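Glucoamylase (Thermoanaerobacterium thermosaccharolyticum, PDB 1LF6) catalyses the release of beta-D-glucose from the non-reducing ends of alpha-1,4-linked glucans, as a glucoamylase of glycoside hydrolase family 15. Local coordinates at residues M178-R183 against Q252-A257; W437-G442 against N518-G523; G524-K529 against Y576-Y581. All coordinates share one frame; numbering follows the deposited sequence.

Interaction 1 of 3, residues M178-R183 against Q252-A257; sequences MLMAKR and QSDSEA. Unlike the reference sequence in segment 252-257: Gln252 (reference Gly).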
ATOM      1  N   MET A 178      -2.942  28.200 -16.521  1.00 32.82           N
ATOM      2  CA  MET A 178      -2.625  26.890 -15.970  1.00 32.07           C
ATOM      3  C   MET A 178      -1.125  26.612 -15.985  1.00 32.06           C
ATOM      4  O   MET A 178      -0.446  26.867 -16.982  1.00 31.53           O
ATOM      5  CB  MET A 178      -3.343  25.797 -16.773  1.00 32.33           C
ATOM      6  CG  MET A 178      -4.860  25.874 -16.756  1.00 30.95           C
ATOM      7  SD  MET A 178      -5.608  24.607 -17.809  1.00 35.65           S
ATOM      8  CE  MET A 178      -7.356  25.039 -17.669  1.00 33.39           C
ATOM      9  N   LEU A 179      -0.612  26.102 -14.871  1.00 32.46           N
ATOM     10  CA  LEU A 179       0.801  25.749 -14.769  1.00 34.05           C
ATOM     11  C   LEU A 179       0.905  24.339 -15.336  1.00 34.60           C
ATOM     12  O   LEU A 179       0.251  23.416 -14.846  1.00 35.04           O
ATOM     13  CB  LEU A 179       1.266  25.772 -13.310  1.00 33.76           C
ATOM     14  CG  LEU A 179       1.599  27.141 -12.709  1.00 36.11           C
ATOM     15  CD1 LEU A 179       0.437  28.095 -12.898  1.00 36.65           C
ATOM     16  CD2 LEU A 179       1.932  26.986 -11.229  1.00 36.04           C
ATOM     17  N   MET A 180       1.714  24.178 -16.375  1.00 33.09           N
ATOM     18  CA  MET A 180       1.872  22.884 -17.024  1.00 33.88           C
ATOM     19  C   MET A 180       3.186  22.191 -16.679  1.00 34.45           C
ATOM     20  O   MET A 180       4.181  22.841 -16.356  1.00 33.91           O
ATOM     21  CB  MET A 180       1.792  23.052 -18.543  1.00 33.99           C
ATOM     22  CG  MET A 180       0.632  23.910 -19.022  1.00 34.30           C
ATOM     23  SD  MET A 180      -0.971  23.209 -18.608  1.00 33.67           S
ATOM     24  CE  MET A 180      -0.981  21.797 -19.715  1.00 34.42           C
ATOM     25  N   ALA A 181       3.176  20.864 -16.764  1.00 35.02           N
ATOM     26  CA  ALA A 181       4.358  20.054 -16.499  1.00 35.39           C
ATOM     27  C   ALA A 181       4.291  18.846 -17.418  1.00 36.29           C
ATOM     28  O   ALA A 181       3.209  18.323 -17.687  1.00 35.00           O
ATOM     29  CB  ALA A 181       4.384  19.608 -15.042  1.00 34.86           C
ATOM     30  N   LYS A 182       5.442  18.404 -17.912  1.00 37.29           N
ATOM     31  CA  LYS A 182       5.451  17.256 -18.801  1.00 39.45           C
ATOM     32  C   LYS A 182       6.756  16.479 -18.783  1.00 40.39           C
ATOM     33  O   LYS A 182       7.799  16.975 -18.352  1.00 39.65           O
ATOM     34  CB  LYS A 182       5.132  17.702 -20.234  1.00 41.17           C
ATOM     35  CG  LYS A 182       6.146  18.663 -20.841  1.00 42.60           C
ATOM     36  CD  LYS A 182       7.094  17.962 -21.808  1.00 44.07           C
ATOM     37  CE  LYS A 182       6.375  17.541 -23.081  1.00 44.53           C
ATOM     38  NZ  LYS A 182       7.291  16.878 -24.047  1.00 43.82           N
ATOM     39  N   ARG A 183       6.664  15.238 -19.238  1.00 42.24           N
ATOM     40  CA  ARG A 183       7.796  14.335 -19.341  1.00 45.07           C
ATOM     41  C   ARG A 183       7.266  13.180 -20.173  1.00 45.85           C
ATOM     42  O   ARG A 183       6.336  12.487 -19.763  1.00 46.38           O
ATOM     43  CB  ARG A 183       8.241  13.824 -17.972  1.00 47.57           C
ATOM     44  CG  ARG A 183       9.608  13.166 -18.031  1.00 50.45           C
ATOM     45  CD  ARG A 183       9.775  12.059 -17.011  1.00 52.81           C
ATOM     46  NE  ARG A 183      10.790  11.117 -17.472  1.00 55.40           N
ATOM     47  CZ  ARG A 183      10.997   9.911 -16.954  1.00 56.89           C
ATOM     48  NH1 ARG A 183      11.948   9.134 -17.454  1.00 58.27           N
ATOM     49  NH2 ARG A 183      10.260   9.481 -15.939  1.00 56.49           N
ATOM     50  N   GLN A 252      -2.304  13.153 -22.253  1.00 38.72           N
ATOM     51  CA  GLN A 252      -1.159  12.704 -23.043  1.00 41.97           C
ATOM     52  C   GLN A 252      -0.688  13.841 -23.951  1.00 42.39           C
ATOM     53  O   GLN A 252       0.140  13.648 -24.844  1.00 41.56           O
ATOM     54  CB  GLN A 252      -1.546  11.485 -23.886  1.00 45.95           C
ATOM     55  CG  GLN A 252      -0.390  10.854 -24.658  1.00 49.94           C
ATOM     56  CD  GLN A 252      -0.849   9.734 -25.573  1.00 52.67           C
ATOM     57  OE1 GLN A 252      -1.674   9.945 -26.465  1.00 54.73           O
ATOM     58  NE2 GLN A 252      -0.315   8.535 -25.358  1.00 54.24           N
ATOM     59  N   SER A 253      -1.231  15.029 -23.708  1.00 43.02           N
ATOM     60  CA  SER A 253      -0.886  16.214 -24.485  1.00 43.03           C
ATOM     61  C   SER A 253      -1.333  17.458 -23.734  1.00 43.07           C
ATOM     62  O   SER A 253      -2.107  17.372 -22.780  1.00 43.95           O
ATOM     63  CB  SER A 253      -1.568  16.172 -25.859  1.00 42.19           C
ATOM     64  OG  SER A 253      -2.972  16.334 -25.749  1.00 40.23           O
ATOM     65  N   ASP A 254      -0.841  18.612 -24.167  1.00 44.16           N
ATOM     66  CA  ASP A 254      -1.194  19.886 -23.548  1.00 43.83           C
ATOM     67  C   ASP A 254      -2.688  20.165 -23.647  1.00 42.98           C
ATOM     68  O   ASP A 254      -3.326  20.566 -22.673  1.00 42.14           O
ATOM     69  CB  ASP A 254      -0.427  21.024 -24.226  1.00 45.66           C
ATOM     70  CG  ASP A 254       0.753  21.495 -23.410  1.00 47.90           C
ATOM     71  OD1 ASP A 254       1.592  22.243 -23.952  1.00 49.36           O
ATOM     72  OD2 ASP A 254       0.833  21.123 -22.220  1.00 49.71           O
ATOM     73  N   SER A 255      -3.238  19.950 -24.836  1.00 42.48           N
ATOM     74  CA  SER A 255      -4.652  20.193 -25.075  1.00 41.47           C
ATOM     75  C   SER A 255      -5.543  19.298 -24.226  1.00 39.72           C
ATOM     76  O   SER A 255      -6.542  19.757 -23.671  1.00 39.21           O
ATOM     77  CB  SER A 255      -4.977  19.986 -26.554  1.00 42.18           C
ATOM     78  OG  SER A 255      -6.314  20.366 -26.827  1.00 44.59           O
ATOM     79  N   GLU A 256      -5.183  18.022 -24.121  1.00 38.49           N
ATOM     80  CA  GLU A 256      -5.977  17.088 -23.335  1.00 36.61           C
ATOM     81  C   GLU A 256      -5.997  17.503 -21.868  1.00 35.68           C
ATOM     82  O   GLU A 256      -7.062  17.637 -21.269  1.00 36.16           O
ATOM     83  CB  GLU A 256      -5.430  15.663 -23.456  1.00 36.80           C
ATOM     84  CG  GLU A 256      -6.477  14.595 -23.155  1.00 37.12           C
ATOM     85  CD  GLU A 256      -5.880  13.214 -22.922  1.00 38.33           C
ATOM     86  OE1 GLU A 256      -4.857  12.885 -23.557  1.00 38.99           O
ATOM     87  OE2 GLU A 256      -6.447  12.452 -22.111  1.00 38.14           O
ATOM     88  N   ALA A 257      -4.818  17.711 -21.289  1.00 35.75           N
ATOM     89  CA  ALA A 257      -4.729  18.107 -19.886  1.00 35.33           C
ATOM     90  C   ALA A 257      -5.536  19.371 -19.607  1.00 35.54           C
ATOM     91  O   ALA A 257      -6.344  19.407 -18.676  1.00 34.88           O
ATOM     92  CB  ALA A 257      -3.270  18.318 -19.492  1.00 34.21           C
TER
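Met180, on strand 176-183, reaches the first turn of helix 254-266 with its terminal methyl, which touches both the carboxylate of Asp254 and the methyl of Ala257. Met180 CB points toward the helix but is still 4.3 Å from Asp254 OD2. With CG anti to the carbonyl carbon (chi1 -47°), the chain first runs beside its own backbone N. It then folds about CB-CG (chi2 -63°) and again about CG-SD (chi3 -70°), leaving SD 4.5 Å from Asp254 OD2. The second bend swings CE round to the helix side. Met180 CE is 3.2 Å from Asp254 OD2, a close approach of methyl to oxygen, and 4.2 Å from Ala257 CB, an ordinary apolar contact. Asp254 O is the next atom along, 4.0 Å from Met180 CE. No hydrogen bond crosses between the two segments.

Asp254 OD2 has its polar partner in Tyr169 OH, on the adjoining strand 166-173, and the same tyrosine packs against Met180. Ile171 and Ala189, from the strands on either side, also touch the methionine. The start of the helix is secured by its own residues: Ser253 is the N-cap residue, its OG accepting from Glu256 N at 3.2 Å, while Glu256 OE1 takes the backbone N of Gln252 from above the carboxylate plane.

This is helix-on-sheet packing in the beta-sandwich domain, away from the catalytic site. Further along the helix, Met178 continues it on Ala258, Ala261 and Leu262. The chemistry is mixed: the methionine supplies an apolar fit to Ala257, whereas the carboxylate beside its methyl relies on the tyrosine hydroxyl, so strand and helix are joined by packing and by a polar link to the neighbouring strand.

Interaction 2 of 3, residues W437-G442 against N518-G523; sequences WEEIGG and NIANGG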
ATOM      1  N   TRP A 437       9.187 -13.829   3.465  1.00 14.83           N
ATOM      2  CA  TRP A 437       9.804 -12.534   3.710  1.00 14.40           C
ATOM      3  C   TRP A 437      10.786 -12.234   2.569  1.00 14.28           C
ATOM      4  O   TRP A 437      11.421 -11.180   2.541  1.00 16.44           O
ATOM      5  CB  TRP A 437      10.514 -12.515   5.063  1.00 13.10           C
ATOM      6  CG  TRP A 437       9.592 -12.769   6.242  1.00 15.92           C
ATOM      7  CD1 TRP A 437       9.875 -13.515   7.351  1.00 15.94           C
ATOM      8  CD2 TRP A 437       8.247 -12.284   6.422  1.00 14.44           C
ATOM      9  NE1 TRP A 437       8.793 -13.533   8.204  1.00 16.37           N
ATOM     10  CE2 TRP A 437       7.783 -12.786   7.659  1.00 16.30           C
ATOM     11  CE3 TRP A 437       7.392 -11.477   5.658  1.00 13.13           C
ATOM     12  CZ2 TRP A 437       6.500 -12.508   8.153  1.00 14.94           C
ATOM     13  CZ3 TRP A 437       6.111 -11.201   6.150  1.00 15.43           C
ATOM     14  CH2 TRP A 437       5.680 -11.717   7.386  1.00 14.44           C
ATOM     15  N   GLU A 438      10.894 -13.181   1.636  1.00 14.27           N
ATOM     16  CA  GLU A 438      11.747 -13.056   0.448  1.00 14.97           C
ATOM     17  C   GLU A 438      13.237 -12.921   0.742  1.00 15.19           C
ATOM     18  O   GLU A 438      13.950 -12.216   0.022  1.00 17.28           O
ATOM     19  CB  GLU A 438      11.299 -11.846  -0.367  1.00 13.82           C
ATOM     20  CG  GLU A 438       9.790 -11.715  -0.503  1.00 17.02           C
ATOM     21  CD  GLU A 438       9.393 -10.627  -1.476  1.00 18.30           C
ATOM     22  OE1 GLU A 438       9.432  -9.434  -1.100  1.00 20.57           O
ATOM     23  OE2 GLU A 438       9.060 -10.967  -2.629  1.00 16.30           O
ATOM     24  N   GLU A 439      13.722 -13.611   1.768  1.00 13.63           N
ATOM     25  CA  GLU A 439      15.125 -13.469   2.151  1.00 14.86           C
ATOM     26  C   GLU A 439      16.002 -14.710   2.189  1.00 15.43           C
ATOM     27  O   GLU A 439      17.207 -14.629   1.955  1.00 19.24           O
ATOM     28  CB  GLU A 439      15.188 -12.794   3.526  1.00 12.45           C
ATOM     29  CG  GLU A 439      14.310 -11.552   3.625  1.00 11.91           C
ATOM     30  CD  GLU A 439      14.219 -11.003   5.038  1.00 11.70           C
ATOM     31  OE1 GLU A 439      14.161 -11.810   5.991  1.00 13.03           O
ATOM     32  OE2 GLU A 439      14.180  -9.766   5.196  1.00 12.49           O
ATOM     33  N   ILE A 440      15.417 -15.861   2.475  1.00 16.35           N
ATOM     34  CA  ILE A 440      16.226 -17.062   2.596  1.00 14.81           C
ATOM     35  C   ILE A 440      15.491 -18.304   2.121  1.00 15.67           C
ATOM     36  O   ILE A 440      14.257 -18.356   2.158  1.00 14.98           O
ATOM     37  CB  ILE A 440      16.641 -17.242   4.068  1.00 15.85           C
ATOM     38  CG1 ILE A 440      17.617 -18.408   4.218  1.00 17.22           C
ATOM     39  CG2 ILE A 440      15.396 -17.427   4.931  1.00 14.80           C
ATOM     40  CD1 ILE A 440      18.202 -18.501   5.620  1.00 21.10           C
ATOM     41  N   GLY A 441      16.257 -19.299   1.677  1.00 14.39           N
ATOM     42  CA  GLY A 441      15.672 -20.538   1.202  1.00 14.60           C
ATOM     43  C   GLY A 441      15.848 -21.710   2.149  1.00 15.49           C
ATOM     44  O   GLY A 441      16.570 -21.625   3.143  1.00 14.65           O
ATOM     45  N   GLY A 442      15.185 -22.814   1.822  1.00 15.45           N
ATOM     46  CA  GLY A 442      15.266 -24.005   2.645  1.00 15.20           C
ATOM     47  C   GLY A 442      13.882 -24.552   2.923  1.00 14.56           C
ATOM     48  O   GLY A 442      12.950 -24.327   2.148  1.00 13.12           O
ATOM     49  N   ASN A 518      22.475 -16.497   7.095  1.00 16.43           N
ATOM     50  CA  ASN A 518      22.769 -15.079   7.048  1.00 17.13           C
ATOM     51  C   ASN A 518      21.472 -14.287   7.013  1.00 17.67           C
ATOM     52  O   ASN A 518      20.698 -14.390   6.063  1.00 18.31           O
ATOM     53  CB  ASN A 518      23.616 -14.762   5.811  1.00 16.68           C
ATOM     54  CG  ASN A 518      24.823 -15.683   5.677  1.00 17.79           C
ATOM     55  OD1 ASN A 518      24.694 -16.849   5.292  1.00 16.88           O
ATOM     56  ND2 ASN A 518      25.996 -15.168   6.004  1.00 15.04           N
ATOM     57  N   ILE A 519      21.237 -13.502   8.057  1.00 17.66           N
ATOM     58  CA  ILE A 519      20.028 -12.696   8.148  1.00 17.82           C
ATOM     59  C   ILE A 519      20.165 -11.482   7.242  1.00 17.75           C
ATOM     60  O   ILE A 519      21.193 -10.808   7.247  1.00 15.62           O
ATOM     61  CB  ILE A 519      19.773 -12.223   9.598  1.00 17.10           C
ATOM     62  CG1 ILE A 519      19.645 -13.431  10.531  1.00 18.34           C
ATOM     63  CG2 ILE A 519      18.509 -11.371   9.656  1.00 14.19           C
ATOM     64  CD1 ILE A 519      18.457 -14.336  10.228  1.00 20.73           C
ATOM     65  N   ALA A 520      19.120 -11.216   6.466  1.00 16.61           N
ATOM     66  CA  ALA A 520      19.112 -10.093   5.539  1.00 17.30           C
ATOM     67  C   ALA A 520      19.161  -8.755   6.257  1.00 16.86           C
ATOM     68  O   ALA A 520      19.089  -8.688   7.482  1.00 17.86           O
ATOM     69  CB  ALA A 520      17.865 -10.157   4.654  1.00 17.23           C
ATOM     70  N   ASN A 521      19.298  -7.686   5.480  1.00 19.55           N
ATOM     71  CA  ASN A 521      19.330  -6.332   6.022  1.00 21.83           C
ATOM     72  C   ASN A 521      20.306  -6.166   7.192  1.00 22.32           C
ATOM     73  O   ASN A 521      19.976  -5.535   8.195  1.00 22.10           O
ATOM     74  CB  ASN A 521      17.915  -5.938   6.460  1.00 21.43           C
ATOM     75  CG  ASN A 521      16.882  -6.224   5.387  1.00 24.83           C
ATOM     76  OD1 ASN A 521      16.937  -5.658   4.292  1.00 25.74           O
ATOM     77  ND2 ASN A 521      15.940  -7.121   5.689  1.00 23.74           N
ATOM     78  N   GLY A 522      21.497  -6.740   7.052  1.00 23.72           N
ATOM     79  CA  GLY A 522      22.518  -6.643   8.084  1.00 24.71           C
ATOM     80  C   GLY A 522      22.192  -7.286   9.418  1.00 26.00           C
ATOM     81  O   GLY A 522      22.836  -6.994  10.430  1.00 26.11           O
ATOM     82  N   GLY A 523      21.206  -8.176   9.425  1.00 26.63           N
ATOM     83  CA  GLY A 523      20.797  -8.836  10.656  1.00 26.58           C
ATOM     84  C   GLY A 523      21.837  -9.674  11.384  1.00 27.07           C
ATOM     85  O   GLY A 523      21.719  -9.886  12.591  1.00 28.42           O
TER
HETATM   86  O   HOH W   1      16.485 -13.018   6.856  1.00 16.66           O
HETATM   87  O   HOH W   2      20.302 -15.658   3.127  1.00 17.29           O
HETATM   88  O   HOH W   3      18.293 -13.991   4.674  1.00 26.17           O
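Glu439 lays CB, CG, CD and OE2 against the methyl of Ala520 and ends beside the amide of Asn521. A chi1 of -48° tucks CG in next to the backbone N, and the chain is extended from there, so that Glu439 CB, CG and CD lie 3.9, 4.0 and 3.8 Å from Ala520 CB. Asn521 has the same kind of first torsion, chi1 -49°, which brings its amide to the carboxylate: Asn521 ND2 is 3.2 Å from Glu439 OE2, the two side chains meeting at about a right angle with their planes 57° apart. The other amide atom, OD1, is bound to Tyr590 OH.

Glu439 OE1 faces a different set of partners. Arg504 makes a salt bridge to it, Tyr576 OH is probably hydrogen-bonded to it, and a water donates to it at 2.8 Å while accepting from Ala520 N at 3.2 Å, joining carboxylate and backbone across the gap. Two further waters lie between the carbonyls of Glu439 and Asn518, their bonds to Glu439 O being weak.

Ala520 to Gly523 form a type I' turn, closed by Gly523 N to Ala520 O at 2.9 Å, which connects strands 516-519 and 524-527 as a beta hairpin. Asn521 and Gly522 take its two positive-phi positions. On the opposing loop lies Glu438, the probable proton donor, and Glu435, the likely proton acceptor, receives the backbone N-H groups of Glu439 and Ile440. The contact therefore sets the hairpin tip beside the catalytic loop through a divided carboxylate: one oxygen is taken by arginine, water and probably the tyrosine hydroxyl, the other turned to methyl and amide.

Interaction 3 of 3, residues G524-K529 against Y576-Y581; sequences GVYDQK and YNHDGY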
ATOM      1  N   GLY A 524      22.845 -10.164  10.668  1.00 26.49           N
ATOM      2  CA  GLY A 524      23.870 -10.976  11.305  1.00 24.23           C
ATOM      3  C   GLY A 524      23.870 -12.442  10.898  1.00 22.84           C
ATOM      4  O   GLY A 524      23.093 -12.868  10.041  1.00 21.45           O
ATOM      5  N   VAL A 525      24.749 -13.221  11.522  1.00 21.75           N
ATOM      6  CA  VAL A 525      24.857 -14.645  11.231  1.00 21.10           C
ATOM      7  C   VAL A 525      24.513 -15.459  12.469  1.00 21.13           C
ATOM      8  O   VAL A 525      25.105 -15.262  13.530  1.00 22.08           O
ATOM      9  CB  VAL A 525      26.289 -15.011  10.771  1.00 21.09           C
ATOM     10  CG1 VAL A 525      26.371 -16.494  10.427  1.00 21.49           C
ATOM     11  CG2 VAL A 525      26.679 -14.163   9.573  1.00 21.11           C
ATOM     12  N   TYR A 526      23.553 -16.372  12.338  1.00 20.58           N
ATOM     13  CA  TYR A 526      23.139 -17.207  13.468  1.00 19.76           C
ATOM     14  C   TYR A 526      22.868 -18.645  13.035  1.00 18.26           C
ATOM     15  O   TYR A 526      22.791 -18.941  11.849  1.00 18.62           O
ATOM     16  CB  TYR A 526      21.862 -16.650  14.111  1.00 19.06           C
ATOM     17  CG  TYR A 526      21.916 -15.174  14.427  1.00 20.97           C
ATOM     18  CD1 TYR A 526      21.645 -14.222  13.442  1.00 19.66           C
ATOM     19  CD2 TYR A 526      22.300 -14.726  15.688  1.00 19.80           C
ATOM     20  CE1 TYR A 526      21.760 -12.864  13.706  1.00 20.42           C
ATOM     21  CE2 TYR A 526      22.421 -13.369  15.963  1.00 21.02           C
ATOM     22  CZ  TYR A 526      22.151 -12.444  14.969  1.00 21.14           C
ATOM     23  OH  TYR A 526      22.279 -11.102  15.229  1.00 23.20           O
ATOM     24  N   ASP A 527      22.733 -19.535  14.011  1.00 18.51           N
ATOM     25  CA  ASP A 527      22.424 -20.928  13.736  1.00 17.20           C
ATOM     26  C   ASP A 527      20.915 -20.977  13.493  1.00 17.68           C
ATOM     27  O   ASP A 527      20.152 -20.271  14.163  1.00 17.00           O
ATOM     28  CB  ASP A 527      22.808 -21.809  14.926  1.00 16.39           C
ATOM     29  CG  ASP A 527      22.414 -23.261  14.722  1.00 19.13           C
ATOM     30  OD1 ASP A 527      21.305 -23.658  15.161  1.00 16.81           O
ATOM     31  OD2 ASP A 527      23.204 -24.010  14.103  1.00 15.81           O
ATOM     32  N   GLN A 528      20.491 -21.793  12.531  1.00 13.74           N
ATOM     33  CA  GLN A 528      19.080 -21.906  12.178  1.00 14.95           C
ATOM     34  C   GLN A 528      18.156 -22.127  13.373  1.00 15.09           C
ATOM     35  O   GLN A 528      17.027 -21.641  13.387  1.00 16.04           O
ATOM     36  CB  GLN A 528      18.875 -23.032  11.142  1.00 13.28           C
ATOM     37  CG  GLN A 528      19.380 -24.394  11.571  1.00 14.06           C
ATOM     38  CD  GLN A 528      19.068 -25.481  10.553  1.00 15.84           C
ATOM     39  OE1 GLN A 528      18.889 -25.207   9.368  1.00 14.56           O
ATOM     40  NE2 GLN A 528      19.020 -26.722  11.015  1.00 16.12           N
ATOM     41  N   LYS A 529      18.640 -22.849  14.376  1.00 16.03           N
ATOM     42  CA  LYS A 529      17.847 -23.143  15.568  1.00 16.55           C
ATOM     43  C   LYS A 529      17.624 -21.955  16.507  1.00 16.87           C
ATOM     44  O   LYS A 529      16.804 -22.034  17.420  1.00 17.41           O
ATOM     45  CB  LYS A 529      18.481 -24.308  16.333  1.00 17.29           C
ATOM     46  CG  LYS A 529      18.463 -25.620  15.555  1.00 17.69           C
ATOM     47  CD  LYS A 529      19.257 -26.697  16.263  1.00 20.69           C
ATOM     48  CE  LYS A 529      20.751 -26.386  16.224  1.00 21.69           C
ATOM     49  NZ  LYS A 529      21.517 -27.416  16.948  1.00 28.83           N
ATOM     50  N   TYR A 576      10.664 -12.164  13.034  1.00 13.59           N
ATOM     51  CA  TYR A 576      11.602 -13.181  13.534  1.00 13.01           C
ATOM     52  C   TYR A 576      12.721 -12.471  14.288  1.00 13.59           C
ATOM     53  O   TYR A 576      12.914 -11.270  14.113  1.00 11.04           O
ATOM     54  CB  TYR A 576      12.186 -14.004  12.375  1.00 14.15           C
ATOM     55  CG  TYR A 576      12.867 -13.183  11.300  1.00 13.91           C
ATOM     56  CD1 TYR A 576      14.186 -12.741  11.453  1.00 13.38           C
ATOM     57  CD2 TYR A 576      12.186 -12.826  10.135  1.00 11.96           C
ATOM     58  CE1 TYR A 576      14.805 -11.965  10.478  1.00  9.53           C
ATOM     59  CE2 TYR A 576      12.801 -12.046   9.150  1.00 12.13           C
ATOM     60  CZ  TYR A 576      14.107 -11.622   9.331  1.00 12.37           C
ATOM     61  OH  TYR A 576      14.708 -10.845   8.367  1.00 11.95           O
ATOM     62  N   ASN A 577      13.457 -13.200  15.124  1.00 14.88           N
ATOM     63  CA  ASN A 577      14.537 -12.581  15.891  1.00 17.65           C
ATOM     64  C   ASN A 577      15.632 -12.045  14.981  1.00 17.14           C
ATOM     65  O   ASN A 577      15.996 -12.686  13.995  1.00 16.76           O
ATOM     66  CB  ASN A 577      15.182 -13.579  16.867  1.00 21.40           C
ATOM     67  CG  ASN A 577      14.350 -14.815  17.085  1.00 23.53           C
ATOM     68  OD1 ASN A 577      14.045 -15.548  16.143  1.00 23.12           O
ATOM     69  ND2 ASN A 577      13.979 -15.063  18.340  1.00 28.18           N
ATOM     70  N   HIS A 578      16.146 -10.870  15.328  1.00 17.14           N
ATOM     71  CA  HIS A 578      17.228 -10.217  14.596  1.00 16.68           C
ATOM     72  C   HIS A 578      16.836  -9.640  13.243  1.00 17.37           C
ATOM     73  O   HIS A 578      17.694  -9.354  12.407  1.00 16.99           O
ATOM     74  CB  HIS A 578      18.401 -11.188  14.438  1.00 18.80           C
ATOM     75  CG  HIS A 578      18.829 -11.813  15.729  1.00 19.99           C
ATOM     76  ND1 HIS A 578      19.308 -11.075  16.788  1.00 17.25           N
ATOM     77  CD2 HIS A 578      18.808 -13.102  16.149  1.00 18.19           C
ATOM     78  CE1 HIS A 578      19.562 -11.879  17.807  1.00 20.16           C
ATOM     79  NE2 HIS A 578      19.267 -13.114  17.444  1.00 21.02           N
ATOM     80  N   ASP A 579      15.537  -9.465  13.031  1.00 16.15           N
ATOM     81  CA  ASP A 579      15.044  -8.895  11.784  1.00 14.70           C
ATOM     82  C   ASP A 579      15.628  -7.487  11.692  1.00 14.78           C
ATOM     83  O   ASP A 579      15.597  -6.731  12.665  1.00 13.84           O
ATOM     84  CB  ASP A 579      13.511  -8.846  11.810  1.00 14.44           C
ATOM     85  CG  ASP A 579      12.912  -8.256  10.540  1.00 14.71           C
ATOM     86  OD1 ASP A 579      13.660  -7.979   9.578  1.00 11.40           O
ATOM     87  OD2 ASP A 579      11.675  -8.077  10.508  1.00 15.09           O
ATOM     88  N   GLY A 580      16.177  -7.135  10.534  1.00 15.52           N
ATOM     89  CA  GLY A 580      16.756  -5.812  10.391  1.00 16.45           C
ATOM     90  C   GLY A 580      16.000  -4.891   9.454  1.00 16.57           C
ATOM     91  O   GLY A 580      16.411  -3.754   9.248  1.00 17.24           O
ATOM     92  N   TYR A 581      14.891  -5.368   8.896  1.00 17.18           N
ATOM     93  CA  TYR A 581      14.100  -4.574   7.961  1.00 19.07           C
ATOM     94  C   TYR A 581      13.251  -3.488   8.639  1.00 19.68           C
ATOM     95  O   TYR A 581      12.043  -3.650   8.815  1.00 17.62           O
ATOM     96  CB  TYR A 581      13.200  -5.499   7.130  1.00 19.68           C
ATOM     97  CG  TYR A 581      12.474  -4.808   5.992  1.00 19.87           C
ATOM     98  CD1 TYR A 581      11.081  -4.752   5.960  1.00 21.36           C
ATOM     99  CD2 TYR A 581      13.179  -4.221   4.941  1.00 18.94           C
ATOM    100  CE1 TYR A 581      10.407  -4.130   4.908  1.00 21.09           C
ATOM    101  CE2 TYR A 581      12.516  -3.597   3.883  1.00 20.21           C
ATOM    102  CZ  TYR A 581      11.127  -3.556   3.877  1.00 21.38           C
ATOM    103  OH  TYR A 581      10.467  -2.937   2.837  1.00 20.63           O
TER
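Two aromatic rings at the surface lie almost perfectly parallel: Tyr526 and His578 form an offset stack with planes only 6° apart and centroids 3.9 Å from each other. The imidazole is displaced toward the hydroxyl end of the tyrosine. Its CD2 lies over the centre of the tyrosine ring, 3.5 Å above the plane, and Tyr526 CZ in turn sits over the middle of the imidazole. Tyr526 OH lies over the histidine face, 3.4 Å from His578 ND1, and His578 NE2 is 3.5 Å from Tyr526 CE2. His578 CB closes in at 3.8 Å from Tyr526 CE1. The two residues share one first torsion, chi1 about -50° in both, which sets each ring opposite its own carbonyl carbon, and both project from their own backbones into the space between the segments. The tyrosine hydroxyl is also hydrogen-bonded to Gly523 O, which fixes the far end of the ring.

The tyrosine belongs to strand 524-527, the second strand of a short beta hairpin with 516-519. The histidine lies on a loop between strand 570-573 and helix 600-612, in the (alpha/alpha) barrel domain typical of family GH15. That loop turns sharply here: Tyr576 to Asp579 form a type II beta turn, and His578 occupies the position where phi is positive, 72°, a place more often filled by glycine.

Each segment also folds on itself. Asp527 OD1 accepts from Lys529 N in an Asx turn as the strand ends, and Asp579 OD1 does the same for Tyr581 N. Over the ring of Tyr576 sits Asp579 CB, offset toward the rim, and Arg504 makes a cation-pi contact with the same ring.

How the interactions relate
Interactions 2 and 3 are neighbours in the catalytic domain, their centres about 8 Å apart. The hairpin of strands 516-519 and 524-527 serves both, with Ile519 N probably hydrogen-bonded to Gly524 O. Glu439 OE1 and Tyr576 OH are 2.6 Å apart, a probable hydrogen bond, and Arg504 touches both side chains. Asn521 ND2 packs on Tyr581 CB. Interaction 2 carries the probable proton donor Glu438; interaction 3 stands one step further from the catalytic residues. Interaction 1 belongs to the other, beta-sandwich domain: its nearest atoms are about 24 Å from those of interaction 2 and about 23 Å from those of interaction 3.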